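Local coordinates for phosphonomutase (PDB 4MG4), which is a phosphoenolpyruvate phosphomutase family protein with a TIM-barrel fold, at residues S38-V41 with V42-G46; E130-D133 with V134-A138; A143-Q146 with A147-A151; N158-D162 with V163-A167; T171-E174 with R175-D178. All coordinates share one frame; numbering follows the deposited sequence. Where two conformers were deposited one is given.

Contact 1: residues S38-V41 with V42-G46; sequences SARV and VADAG
Residues 38-41 and 42-46 run through the last turns of helix 36-44 and out of its C-terminal end, where four successive i to i+4 backbone bonds run from Val42 N to Ser38 O through to Ala45 N and Val41 O, the last of them at 3.0 Å and bent to 137°. On the outer side of these turns Arg40 reaches one turn forward to Asp44 in a salt bridge, with Arg40 NH1 2.8 Å from Asp44 OD1. The arginine starts with CG anti to its backbone N (chi1 180°) and then bends at chi2 and chi3, which curves the chain over toward the next turn, across Asp44; Arg40 CD consequently lies 3.1 Å from Asp44 OD2. The two flat groups are turned 29° apart, and NH1 approaches OD1 from above the carboxylate plane. Arg40 NH2 adds a weak bond to Ala84 O, beyond the helix. Helix 36-44 is the crossover of a beta-alpha-beta unit, joining strands 28-33 and 50-52 of the barrel. Ala39 and Val42 turn inward onto Val33 and Leu50 of these strands, and Val42 CG2 also rests 3.3 Å from Ser38 O. Ser38 OG is held by Asp35 and by the backbone N of Trp34. On the side of the second subunit, Val41 packs on Met250 of that subunit, while Val42 and Ala45 meet its Val257. The helix ends at Gly46 in a Schellman motif: the positive phi of Gly46 turns the chain away, and Gly46 N donates to Ala43 O at 3.0 Å.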
loop_
_atom_site.group_PDB
_atom_site.type_symbol
_atom_site.label_atom_id
_atom_site.label_comp_id
_atom_site.label_asym_id
_atom_site.label_seq_id
_atom_site.Cartn_x
_atom_site.Cartn_y
_atom_site.Cartn_z
ATOM N N SER A 38 -2.725 -6.042 -1.098
ATOM C CA SER A 38 -3.864 -6.069 -0.183
ATOM C C SER A 38 -5.038 -6.847 -0.806
ATOM O O SER A 38 -5.769 -7.582 -0.113
ATOM C CB SER A 38 -4.264 -4.667 0.288
ATOM O OG SER A 38 -4.510 -3.721 -0.760
ATOM N N ALA A 39 -5.192 -6.708 -2.115
ATOM C CA ALA A 39 -6.212 -7.488 -2.834
ATOM C C ALA A 39 -5.996 -8.976 -2.687
ATOM O O ALA A 39 -6.936 -9.737 -2.394
ATOM C CB ALA A 39 -6.226 -7.113 -4.303
ATOM N N ARG A 40 -4.758 -9.405 -2.939
ATOM C CA ARG A 40 -4.385 -10.810 -2.786
ATOM C C ARG A 40 -4.587 -11.336 -1.375
ATOM O O ARG A 40 -5.158 -12.442 -1.173
ATOM C CB ARG A 40 -2.946 -11.020 -3.241
ATOM C CG ARG A 40 -2.426 -12.452 -3.127
ATOM C CD ARG A 40 -3.456 -13.540 -3.421
ATOM N NE ARG A 40 -3.777 -13.703 -4.833
ATOM C CZ ARG A 40 -4.817 -14.406 -5.298
ATOM N NH1 ARG A 40 -5.669 -15.011 -4.462
ATOM N NH2 ARG A 40 -5.015 -14.503 -6.610
ATOM N N VAL A 41 -4.178 -10.559 -0.381
ATOM C CA VAL A 41 -4.398 -10.948 1.033
ATOM C C VAL A 41 -5.872 -11.110 1.384
ATOM O O VAL A 41 -6.274 -12.102 2.030
ATOM C CB VAL A 41 -3.740 -9.947 1.976
ATOM C CG1 VAL A 41 -4.245 -10.092 3.414
ATOM C CG2 VAL A 41 -2.231 -10.065 1.885
ATOM N N VAL A 42 -6.698 -10.165 0.937
ATOM C CA VAL A 42 -8.138 -10.233 1.219
ATOM C C VAL A 42 -8.787 -11.430 0.491
ATOM O O VAL A 42 -9.653 -12.110 1.082
ATOM C CB VAL A 42 -8.830 -8.891 0.937
ATOM C CG1 VAL A 42 -10.342 -9.019 1.044
ATOM C CG2 VAL A 42 -8.328 -7.839 1.928
ATOM N N ALA A 43 -8.438 -11.645 -0.768
ATOM C CA ALA A 43 -8.944 -12.822 -1.522
ATOM C C ALA A 43 -8.495 -14.134 -0.838
ATOM O O ALA A 43 -9.298 -15.065 -0.652
ATOM C CB ALA A 43 -8.434 -12.817 -2.928
ATOM N N ASP A 44 -7.226 -14.201 -0.441
ATOM C CA ASP A 44 -6.759 -15.423 0.234
ATOM C C ASP A 44 -7.415 -15.687 1.571
ATOM O O ASP A 44 -7.497 -16.855 1.997
ATOM C CB ASP A 44 -5.236 -15.412 0.401
ATOM C CG ASP A 44 -4.489 -15.643 -0.898
ATOM O OD1 ASP A 44 -5.061 -16.048 -1.921
ATOM O OD2 ASP A 44 -3.263 -15.414 -0.912
ATOM N N ALA A 45 -7.889 -14.649 2.237
ATOM C CA ALA A 45 -8.601 -14.760 3.492
ATOM C C ALA A 45 -10.092 -15.138 3.353
ATOM O O ALA A 45 -10.797 -15.237 4.355
ATOM C CB ALA A 45 -8.469 -13.471 4.245
ATOM N N GLY A 46 -10.545 -15.318 2.116
ATOM C CA GLY A 46 -11.853 -15.910 1.820
ATOM C C GLY A 46 -12.901 -14.961 1.327
ATOM O O GLY A 46 -14.090 -15.313 1.262
#

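Contact 2: residues E130-D133 with V134-A138; sequences ELRD and VDEAA
Arg132 and Glu136 meet through two extended side chains: the arginine has CG beside its backbone N (chi1 -59°) and runs straight from CG to NE, while the glutamate sets CG opposite its own N (chi1 -161°) and reaches back past the start of the helix. Their salt bridge is made by Arg132 NH1 and Glu136 OE2, 2.9 Å apart. The acceptor lies in the guanidinium plane, at its edge, and is met nearly along its C-O axis, although the two flat groups stand 74° apart. Arg140 brings a second guanidinium close to Arg132 NH1, so the negative charge of Glu136 probably eases the crowding of like charges there.

Asp133 turns its carboxylate over the exposed end of the first helical turn. Asp133 OD2 accepts from Asp135 N at 2.7 Å, approached from above the carboxylate plane, and from Glu136 N at 3.3 Å through its anti lone pair. Its backbone oxygen takes the straight bond from Ala137 N, 2.9 Å from Asp133 O. A water donates to Asp133 OD2, which lies 4.3 Å from the like-charged Asp135 OD2; another accepts from Val134 N.

Arg132 O is held by Arg183, and Val134 and Ala137 pack against helix 174-190. Asp133 is a side-chain N-cap that opens helix 134-150 after the loop that leaves barrel strand 118-122, with the Arg132-Glu136 bridge beside it.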
loop_
_atom_site.group_PDB
_atom_site.type_symbol
_atom_site.label_atom_id
_atom_site.label_comp_id
_atom_site.label_asym_id
_atom_site.label_seq_id
_atom_site.Cartn_x
_atom_site.Cartn_y
_atom_site.Cartn_z
ATOM N N GLU A 130 -21.631 19.486 -0.345
ATOM C CA GLU A 130 -23.053 19.605 -0.272
ATOM C C GLU A 130 -23.658 18.590 -1.241
ATOM O O GLU A 130 -22.960 18.102 -2.123
ATOM C CB GLU A 130 -23.503 21.027 -0.644
ATOM C CG GLU A 130 -22.994 22.098 0.331
ATOM C CD GLU A 130 -23.544 21.874 1.716
ATOM O OE1 GLU A 130 -22.774 21.535 2.632
ATOM O OE2 GLU A 130 -24.767 21.985 1.871
ATOM N N LEU A 131 -24.925 18.277 -1.028
ATOM C CA LEU A 131 -25.642 17.402 -1.947
ATOM C C LEU A 131 -25.961 18.067 -3.258
ATOM O O LEU A 131 -26.426 19.221 -3.294
ATOM C CB LEU A 131 -26.956 16.946 -1.348
ATOM C CG LEU A 131 -26.877 16.148 -0.077
ATOM C CD1 LEU A 131 -28.263 15.912 0.473
ATOM C CD2 LEU A 131 -26.178 14.849 -0.413
ATOM N N ARG A 132 -25.789 17.335 -4.342
ATOM C CA ARG A 132 -26.383 17.722 -5.626
ATOM C C ARG A 132 -27.935 17.628 -5.590
ATOM O O ARG A 132 -28.518 16.769 -4.866
ATOM C CB ARG A 132 -25.870 16.821 -6.755
ATOM C CG ARG A 132 -24.395 16.818 -6.964
ATOM C CD ARG A 132 -23.958 15.892 -8.076
ATOM N NE ARG A 132 -22.538 15.777 -8.006
ATOM C CZ ARG A 132 -21.670 16.468 -8.750
ATOM N NH1 ARG A 132 -22.077 17.292 -9.679
ATOM N NH2 ARG A 132 -20.407 16.321 -8.534
ATOM N N ASP A 133 -28.613 18.515 -6.331
ATOM C CA ASP A 133 -30.039 18.371 -6.601
ATOM C C ASP A 133 -30.312 16.923 -7.044
ATOM O O ASP A 133 -29.503 16.334 -7.785
ATOM C CB ASP A 133 -30.446 19.277 -7.742
ATOM C CG ASP A 133 -31.874 19.067 -8.174
ATOM O OD1 ASP A 133 -32.754 19.709 -7.584
ATOM O OD2 ASP A 133 -32.118 18.276 -9.119
ATOM N N VAL A 134 -31.427 16.388 -6.557
ATOM C CA VAL A 134 -31.836 14.992 -6.835
ATOM C C VAL A 134 -31.750 14.658 -8.321
ATOM O O VAL A 134 -31.216 13.605 -8.715
ATOM C CB VAL A 134 -33.231 14.659 -6.271
ATOM C CG1 VAL A 134 -34.310 15.578 -6.784
ATOM C CG2 VAL A 134 -33.595 13.222 -6.545
ATOM N N ASP A 135 -32.264 15.535 -9.177
ATOM C CA ASP A 135 -32.267 15.206 -10.599
ATOM C C ASP A 135 -30.916 15.415 -11.282
ATOM O O ASP A 135 -30.605 14.724 -12.266
ATOM C CB ASP A 135 -33.434 15.894 -11.308
ATOM C CG ASP A 135 -34.784 15.368 -10.789
ATOM O OD1 ASP A 135 -34.917 14.122 -10.798
ATOM O OD2 ASP A 135 -35.643 16.161 -10.295
ATOM N N GLU A 136 -30.084 16.303 -10.747
ATOM C CA GLU A 136 -28.696 16.432 -11.238
ATOM C C GLU A 136 -27.918 15.168 -10.906
ATOM O O GLU A 136 -27.225 14.611 -11.738
ATOM C CB GLU A 136 -28.017 17.651 -10.623
ATOM C CG GLU A 136 -26.802 18.092 -11.422
ATOM C CD GLU A 136 -25.794 18.911 -10.647
ATOM O OE1 GLU A 136 -26.176 20.043 -10.264
ATOM O OE2 GLU A 136 -24.641 18.391 -10.439
ATOM N N ALA A 137 -28.106 14.683 -9.694
ATOM C CA ALA A 137 -27.477 13.429 -9.242
ATOM C C ALA A 137 -27.970 12.245 -10.070
ATOM O O ALA A 137 -27.222 11.407 -10.480
ATOM C CB ALA A 137 -27.730 13.183 -7.762
ATOM N N ALA A 138 -29.264 12.192 -10.316
ATOM C CA ALA A 138 -29.856 11.129 -11.126
ATOM C C ALA A 138 -29.384 11.154 -12.551
ATOM O O ALA A 138 -29.171 10.115 -13.130
ATOM C CB ALA A 138 -31.379 11.180 -11.067
HETATM O O HOH W 1 -32.916 17.997 -4.564
HETATM O O HOH W 2 -35.031 18.453 -9.684
#

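Contact 3: residues A143-Q146 with A147-A151; sequences AARQ and AADRA
Residues 143-150 continue helix 134-150 with regular i to i+4 bonds, from Ala147 N to Ala143 O at 3.0 Å onward to Arg150 N and Gln146 O at 2.8 Å. This helix is the crossover between strands 118-122 and 156-160 of the TIM barrel. Its alanine-rich face is turned to the neighbouring elements: Ala144 touches Ile108 and Ile157, and Ala147 and Ala148 pack on Ala105 and Ile112 of helix 101-113.

The polar side chains pair one turn apart. Arg145 bends at chi2 and chi3, which brings its guanidinium obliquely across Asp149 in a salt bridge between Arg145 NE and Asp149 OD1, 3.1 Å apart. NE comes from above the carboxylate plane, 45° out of it, and the flat groups are only 21° from parallel. The other end of the guanidinium is taken by residues beyond the helix, NH1 by Asp193 and Gly191 O, NH2 by Tyr155 O, so that the arginine ties the helix to the chain just ahead of strands 156-160 and 194-196.

Gln146 is fully extended, and the Arg150 guanidinium crosses its side chain obliquely. Amide and guanidinium planes are 38° apart, and the backbone O of Gln146 lies above one face of the latter, toward its rim. A water joins this pair to the preceding turn, donating to Gln146 OE1 and to Ala143 O, 2.9 Å from the latter, while accepting from Arg150 NH2.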
loop_
_atom_site.group_PDB
_atom_site.type_symbol
_atom_site.label_atom_id
_atom_site.label_comp_id
_atom_site.label_asym_id
_atom_site.label_seq_id
_atom_site.Cartn_x
_atom_site.Cartn_y
_atom_site.Cartn_z
ATOM N N ALA A 143 -26.318 8.630 -16.978
ATOM C CA ALA A 143 -25.184 8.618 -17.940
ATOM C C ALA A 143 -24.260 7.390 -17.695
ATOM O O ALA A 143 -23.773 6.754 -18.646
ATOM C CB ALA A 143 -24.415 9.921 -17.818
ATOM N N ALA A 144 -24.031 7.078 -16.430
ATOM C CA ALA A 144 -23.258 5.904 -16.037
ATOM C C ALA A 144 -23.937 4.604 -16.536
ATOM O O ALA A 144 -23.284 3.696 -17.026
ATOM C CB ALA A 144 -23.067 5.878 -14.497
ATOM N N ARG A 145 -25.233 4.479 -16.377
ATOM C CA ARG A 145 -25.999 3.297 -16.776
ATOM C C ARG A 145 -25.885 3.139 -18.278
ATOM O O ARG A 145 -25.632 2.054 -18.807
ATOM C CB ARG A 145 -27.466 3.449 -16.386
ATOM C CG ARG A 145 -28.432 2.426 -16.954
ATOM C CD ARG A 145 -28.420 1.152 -16.136
ATOM N NE ARG A 145 -27.213 0.354 -16.227
ATOM C CZ ARG A 145 -26.648 -0.297 -15.190
ATOM N NH1 ARG A 145 -27.081 -0.135 -13.929
ATOM N NH2 ARG A 145 -25.593 -1.074 -15.410
ATOM N N GLN A 146 -26.023 4.267 -18.962
ATOM C CA GLN A 146 -25.939 4.227 -20.410
ATOM C C GLN A 146 -24.566 3.778 -20.895
ATOM O O GLN A 146 -24.485 2.968 -21.847
ATOM C CB GLN A 146 -26.416 5.560 -21.004
ATOM C CG GLN A 146 -26.266 5.628 -22.501
ATOM C CD GLN A 146 -26.757 6.961 -23.028
ATOM O OE1 GLN A 146 -26.200 8.033 -22.703
ATOM N NE2 GLN A 146 -27.816 6.917 -23.802
ATOM N N ALA A 147 -23.493 4.263 -20.264
ATOM C CA ALA A 147 -22.168 3.871 -20.583
ATOM C C ALA A 147 -21.968 2.364 -20.365
ATOM O O ALA A 147 -21.388 1.664 -21.184
ATOM C CB ALA A 147 -21.160 4.672 -19.773
ATOM N N ALA A 148 -22.443 1.869 -19.221
ATOM C CA ALA A 148 -22.349 0.428 -18.966
ATOM C C ALA A 148 -23.167 -0.403 -19.968
ATOM O O ALA A 148 -22.719 -1.456 -20.398
ATOM C CB ALA A 148 -22.794 0.128 -17.535
ATOM N N ASP A 149 -24.349 0.075 -20.302
ATOM C CA ASP A 149 -25.250 -0.630 -21.221
ATOM C C ASP A 149 -24.634 -0.667 -22.609
ATOM O O ASP A 149 -24.629 -1.717 -23.255
ATOM C CB ASP A 149 -26.615 0.038 -21.244
ATOM C CG ASP A 149 -27.431 -0.215 -19.994
ATOM O OD1 ASP A 149 -27.028 -0.969 -19.069
ATOM O OD2 ASP A 149 -28.524 0.361 -19.907
ATOM N N ARG A 150 -24.026 0.442 -23.023
ATOM C CA ARG A 150 -23.306 0.472 -24.329
ATOM C C ARG A 150 -22.115 -0.485 -24.404
ATOM O O ARG A 150 -21.847 -1.082 -25.466
ATOM C CB ARG A 150 -22.805 1.863 -24.609
ATOM C CG ARG A 150 -23.896 2.820 -25.005
ATOM C CD ARG A 150 -23.260 4.083 -25.589
ATOM N NE ARG A 150 -22.436 4.797 -24.599
ATOM C CZ ARG A 150 -22.809 5.906 -23.957
ATOM N NH1 ARG A 150 -23.974 6.466 -24.218
ATOM N NH2 ARG A 150 -21.989 6.482 -23.099
ATOM N N ALA A 151 -21.408 -0.664 -23.282
ATOM C CA ALA A 151 -20.339 -1.639 -23.168
ATOM C C ALA A 151 -20.819 -3.114 -23.200
ATOM O O ALA A 151 -20.004 -4.026 -23.340
ATOM C CB ALA A 151 -19.524 -1.372 -21.904
HETATM O O HOH W 3 -23.764 7.851 -21.380
HETATM O O HOH W 4 -25.077 -2.378 -17.986
#

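Contact 4: residues N158-D162 with V163-A167; sequences NARTD and VFFKA
Arg160 points one amino group at the face of Phe165, with Arg160 NH2 3.4 Å above the ring plane and over its centre. The cation-pi contact is nearly axial: Arg160 CZ stands 4.7 Å from the centroid of the Phe165 ring and 4° off its normal. Because the guanidinium is turned 79° to the ring, it meets the face with its edge and does not stack on it. The arginine is extended from chi1 to chi3, while Phe165 sets CG anti to its own N (chi1 -178°), which carries the ring back beside Asp162 to meet it.

Asp162 flanks this pair. Arg160 NE donates to the syn lone pair of Asp162 OD1 at 2.8 Å, in the guanidinium plane, and a weak bond runs from NH2 to the same oxygen; these bonds help to hold the guanidinium edge-on to the ring. The Asp162 side chain runs alongside that of Phe165, with Asp162 OD1 3.8 Å from Phe165 CB, and its OD2 is bonded by Ser124. Farther back, Thr161 OG1 touches Val163 CG2 at 3.4 Å and is hydrogen-bonded to Asp123.

The backbone after Asp162 coils without a regular helix. Lys166 N reaches Asp162 O at 3.0 Å, a water links Thr161 O to Phe164 N, and a type I turn spans Phe164 to Ala167. The arrangement belongs to the C-terminal end of strand 156-160, where the chain leaves the strand barrel through the loop that leads to helix 174-190 of the TIM barrel.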
loop_
_atom_site.group_PDB
_atom_site.type_symbol
_atom_site.label_atom_id
_atom_site.label_comp_id
_atom_site.label_asym_id
_atom_site.label_seq_id
_atom_site.Cartn_x
_atom_site.Cartn_y
_atom_site.Cartn_z
ATOM N N ASN A 158 -23.777 1.192 -7.623
ATOM C CA ASN A 158 -24.201 1.351 -6.226
ATOM C C ASN A 158 -24.237 2.866 -5.991
ATOM O O ASN A 158 -23.216 3.500 -5.901
ATOM C CB ASN A 158 -23.207 0.661 -5.301
ATOM C CG ASN A 158 -23.724 0.458 -3.888
ATOM O OD1 ASN A 158 -24.907 0.206 -3.667
ATOM N ND2 ASN A 158 -22.799 0.456 -2.929
ATOM N N ALA A 159 -25.439 3.459 -5.922
ATOM C CA ALA A 159 -25.614 4.900 -5.789
ATOM C C ALA A 159 -25.534 5.268 -4.332
ATOM O O ALA A 159 -26.365 4.828 -3.527
ATOM C CB ALA A 159 -26.977 5.373 -6.365
ATOM N N ARG A 160 -24.487 6.011 -3.978
ATOM C CA ARG A 160 -24.271 6.481 -2.636
ATOM C C ARG A 160 -24.968 7.813 -2.451
ATOM O O ARG A 160 -24.837 8.718 -3.274
ATOM C CB ARG A 160 -22.778 6.699 -2.439
ATOM C CG ARG A 160 -22.481 7.319 -1.100
ATOM C CD ARG A 160 -20.994 7.339 -0.793
ATOM N NE ARG A 160 -20.727 8.230 0.313
ATOM C CZ ARG A 160 -19.639 8.168 1.107
ATOM N NH1 ARG A 160 -18.727 7.216 0.933
ATOM N NH2 ARG A 160 -19.499 9.048 2.105
ATOM N N THR A 161 -25.755 7.906 -1.405
ATOM C CA THR A 161 -26.369 9.182 -1.032
ATOM C C THR A 161 -25.798 9.644 0.288
ATOM O O THR A 161 -25.633 8.835 1.213
ATOM C CB THR A 161 -27.915 9.173 -0.989
ATOM O OG1 THR A 161 -28.357 10.500 -0.721
ATOM C CG2 THR A 161 -28.503 8.229 0.024
ATOM N N ASP A 162 -25.444 10.925 0.349
ATOM C CA ASP A 162 -24.862 11.481 1.562
ATOM C C ASP A 162 -25.839 12.158 2.508
ATOM O O ASP A 162 -25.398 12.863 3.416
ATOM C CB ASP A 162 -23.722 12.390 1.176
ATOM C CG ASP A 162 -22.479 11.632 0.759
ATOM O OD1 ASP A 162 -22.306 10.440 1.074
ATOM O OD2 ASP A 162 -21.626 12.256 0.109
ATOM N N VAL A 163 -27.141 11.934 2.352
ATOM C CA VAL A 163 -28.149 12.586 3.211
ATOM C C VAL A 163 -27.808 12.414 4.671
ATOM O O VAL A 163 -27.854 13.399 5.444
ATOM C CB VAL A 163 -29.577 12.069 2.926
ATOM C CG1 VAL A 163 -30.599 12.590 3.958
ATOM C CG2 VAL A 163 -29.995 12.508 1.546
ATOM N N PHE A 164 -27.542 11.178 5.089
ATOM C CA PHE A 164 -27.293 10.921 6.520
ATOM C C PHE A 164 -25.853 11.233 6.862
ATOM O O PHE A 164 -25.559 11.680 7.966
ATOM C CB PHE A 164 -27.653 9.463 6.905
ATOM C CG PHE A 164 -29.114 9.239 7.147
ATOM C CD1 PHE A 164 -29.702 9.549 8.345
ATOM C CD2 PHE A 164 -29.892 8.732 6.189
ATOM C CE1 PHE A 164 -31.058 9.333 8.537
ATOM C CE2 PHE A 164 -31.249 8.457 6.376
ATOM C CZ PHE A 164 -31.830 8.785 7.564
ATOM N N PHE A 165 -24.955 11.012 5.913
ATOM C CA PHE A 165 -23.522 11.076 6.105
ATOM C C PHE A 165 -23.117 12.511 6.497
ATOM O O PHE A 165 -22.257 12.706 7.378
ATOM C CB PHE A 165 -22.803 10.685 4.793
ATOM C CG PHE A 165 -21.293 10.679 4.926
ATOM C CD1 PHE A 165 -20.705 9.691 5.686
ATOM C CD2 PHE A 165 -20.512 11.635 4.300
ATOM C CE1 PHE A 165 -19.334 9.670 5.853
ATOM C CE2 PHE A 165 -19.127 11.622 4.469
ATOM C CZ PHE A 165 -18.559 10.631 5.239
ATOM N N LYS A 166 -23.806 13.494 5.915
ATOM C CA LYS A 166 -23.489 14.918 6.119
ATOM C C LYS A 166 -24.244 15.506 7.330
ATOM O O LYS A 166 -23.961 16.650 7.735
ATOM C CB LYS A 166 -23.830 15.681 4.849
ATOM C CG LYS A 166 -23.200 17.041 4.641
ATOM C CD LYS A 166 -23.611 17.555 3.262
ATOM C CE LYS A 166 -25.114 17.792 3.170
ATOM N NZ LYS A 166 -25.535 18.915 4.047
ATOM N N ALA A 167 -25.168 14.749 7.937
ATOM C CA ALA A 167 -25.992 15.199 9.070
ATOM C C ALA A 167 -25.528 14.602 10.418
ATOM O O ALA A 167 -25.235 13.431 10.520
ATOM C CB ALA A 167 -27.434 14.800 8.816
HETATM O O HOH W 5 -26.013 9.002 3.891
#

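Contact 5: residues T171-E174 with R175-D178; sequences THDE and RLLD
The Asp173 carboxylate faces two ways, one oxygen to the helix backbone and the other to the side chain of Arg175. Asp173 OD1 accepts from Leu176 N at 3.1 Å, met nearly along its C-O axis. On the outer side, in one of the two conformers of Arg175 and so only tentatively, Asp173 OD2 lies in the plane of the Arg175 guanidinium, at its edge, 3.4 Å from both Arg175 NE and NH2; these are weak bonds of a loose salt bridge, and the two flat groups are 53° apart. The aspartate takes the position with CG between its backbone N and carbonyl carbon (chi1 65°), which swings the carboxylate over the first turn. Arg175 bends back at chi3 to meet it.

On the inner side Leu176 sends CD1 down onto the loop, 3.9 Å from His172 CD2 and obliquely to the ring. The imidazole is held by Ala167 O through NE2 and packs edge-to-face with Phe164, and Leu176 also touches Val163, Phe164 and Ala167. Leu177 packs on Ala208 and Leu209 of helix 203-212.

Glu174 and Asp178, one turn apart, bring like charges together, with Glu174 OE1 4.1 Å from Asp178 OD2; their backbones are joined at 2.7 Å between Asp178 N and Glu174 O. Backbone bonding begins with Leu177 N, 3.0 Å from Asp173 O. This is the capped start of helix 174-190, with Asp173 as N-cap residue at the surface of the barrel.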
loop_
_atom_site.group_PDB
_atom_site.type_symbol
_atom_site.label_atom_id
_atom_site.label_comp_id
_atom_site.label_asym_id
_atom_site.label_seq_id
_atom_site.Cartn_x
_atom_site.Cartn_y
_atom_site.Cartn_z
ATOM N N THR A 171 -29.741 14.389 14.543
ATOM C CA THR A 171 -30.745 14.876 13.620
ATOM C C THR A 171 -31.320 13.812 12.693
ATOM O O THR A 171 -32.173 14.096 11.891
ATOM C CB THR A 171 -30.228 16.020 12.721
ATOM O OG1 THR A 171 -29.303 15.548 11.743
ATOM C CG2 THR A 171 -29.559 17.114 13.533
ATOM N N HIS A 172 -30.820 12.593 12.795
ATOM C CA HIS A 172 -31.322 11.502 11.967
ATOM C C HIS A 172 -32.690 11.094 12.410
ATOM O O HIS A 172 -32.904 10.576 13.542
ATOM C CB HIS A 172 -30.376 10.332 12.090
ATOM C CG HIS A 172 -29.004 10.620 11.587
ATOM N ND1 HIS A 172 -28.041 9.633 11.480
ATOM C CD2 HIS A 172 -28.449 11.741 11.064
ATOM C CE1 HIS A 172 -26.931 10.163 10.990
ATOM N NE2 HIS A 172 -27.156 11.432 10.716
ATOM N N ASP A 173 -33.633 11.288 11.528
ATOM C CA ASP A 173 -35.028 11.087 11.817
ATOM C C ASP A 173 -35.787 10.730 10.570
ATOM O O ASP A 173 -35.178 10.526 9.498
ATOM C CB ASP A 173 -35.582 12.358 12.461
ATOM C CG ASP A 173 -35.585 13.561 11.546
ATOM O OD1 ASP A 173 -35.217 13.500 10.338
ATOM O OD2 ASP A 173 -35.973 14.635 12.088
ATOM N N GLU A 174 -37.112 10.673 10.694
ATOM C CA GLU A 174 -37.954 10.285 9.555
ATOM C C GLU A 174 -37.869 11.243 8.400
ATOM O O GLU A 174 -37.948 10.791 7.242
ATOM C CB GLU A 174 -39.437 10.101 9.969
ATOM C CG GLU A 174 -40.244 9.137 9.086
ATOM C CD GLU A 174 -41.706 8.984 9.563
ATOM O OE1 GLU A 174 -42.616 9.536 8.910
ATOM O OE2 GLU A 174 -41.965 8.334 10.612
ATOM N N ARG A 175 -37.751 12.562 8.649
ATOM C CA ARG A 175 -37.568 13.542 7.540
ATOM C C ARG A 175 -36.324 13.251 6.672
ATOM O O ARG A 175 -36.337 13.407 5.428
ATOM C CB ARG A 175 -37.467 14.994 8.055
ATOM C CG ARG A 175 -38.760 15.603 8.587
ATOM C CD ARG A 175 -38.550 17.009 9.224
ATOM N NE ARG A 175 -37.697 17.027 10.442
ATOM C CZ ARG A 175 -37.274 18.137 11.092
ATOM N NH1 ARG A 175 -37.606 19.350 10.731
ATOM N NH2 ARG A 175 -36.509 18.030 12.126
ATOM N N LEU A 176 -35.219 12.894 7.329
ATOM C CA LEU A 176 -34.018 12.513 6.586
ATOM C C LEU A 176 -34.177 11.175 5.898
ATOM O O LEU A 176 -33.747 11.003 4.752
ATOM C CB LEU A 176 -32.763 12.480 7.466
ATOM C CG LEU A 176 -32.151 13.794 7.877
ATOM C CD1 LEU A 176 -30.764 13.535 8.427
ATOM C CD2 LEU A 176 -32.040 14.768 6.750
ATOM N N LEU A 177 -34.891 10.255 6.532
ATOM C CA LEU A 177 -35.168 8.967 5.887
ATOM C C LEU A 177 -36.049 9.198 4.641
ATOM O O LEU A 177 -35.845 8.624 3.579
ATOM C CB LEU A 177 -35.884 8.012 6.869
ATOM C CG LEU A 177 -36.521 6.778 6.206
ATOM C CD1 LEU A 177 -35.412 5.906 5.708
ATOM C CD2 LEU A 177 -37.407 6.040 7.224
ATOM N N ASP A 178 -37.046 10.082 4.758
ATOM C CA ASP A 178 -37.901 10.345 3.625
ATOM C C ASP A 178 -37.122 10.975 2.475
ATOM O O ASP A 178 -37.378 10.645 1.304
ATOM C CB ASP A 178 -39.082 11.235 4.036
ATOM C CG ASP A 178 -40.068 10.498 4.907
ATOM O OD1 ASP A 178 -40.106 9.247 4.902
ATOM O OD2 ASP A 178 -40.847 11.222 5.598
#

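How the contacts relate
Contacts 2 to 5 follow one another from the loop after strand 118-122 through helix 134-150, strand 156-160 and the start of helix 174-190, whereas contact 1 lies across the chain's centre from contacts 2, 4 and 5, the centres of contacts 1 and 5 about 37 Å apart. Contacts 2 and 3 share helix 134-150, one at its N-cap and the other near its end, about 19 Å between centres. Contact 4 touches two of the others: Leu131 CD2 of contact 2 lies 3.8 Å from Asp162 CB, and Ala167 CB is 3.6 Å from Leu176 CD1 of contact 5. Contact 1 differs again in having the second subunit beside it.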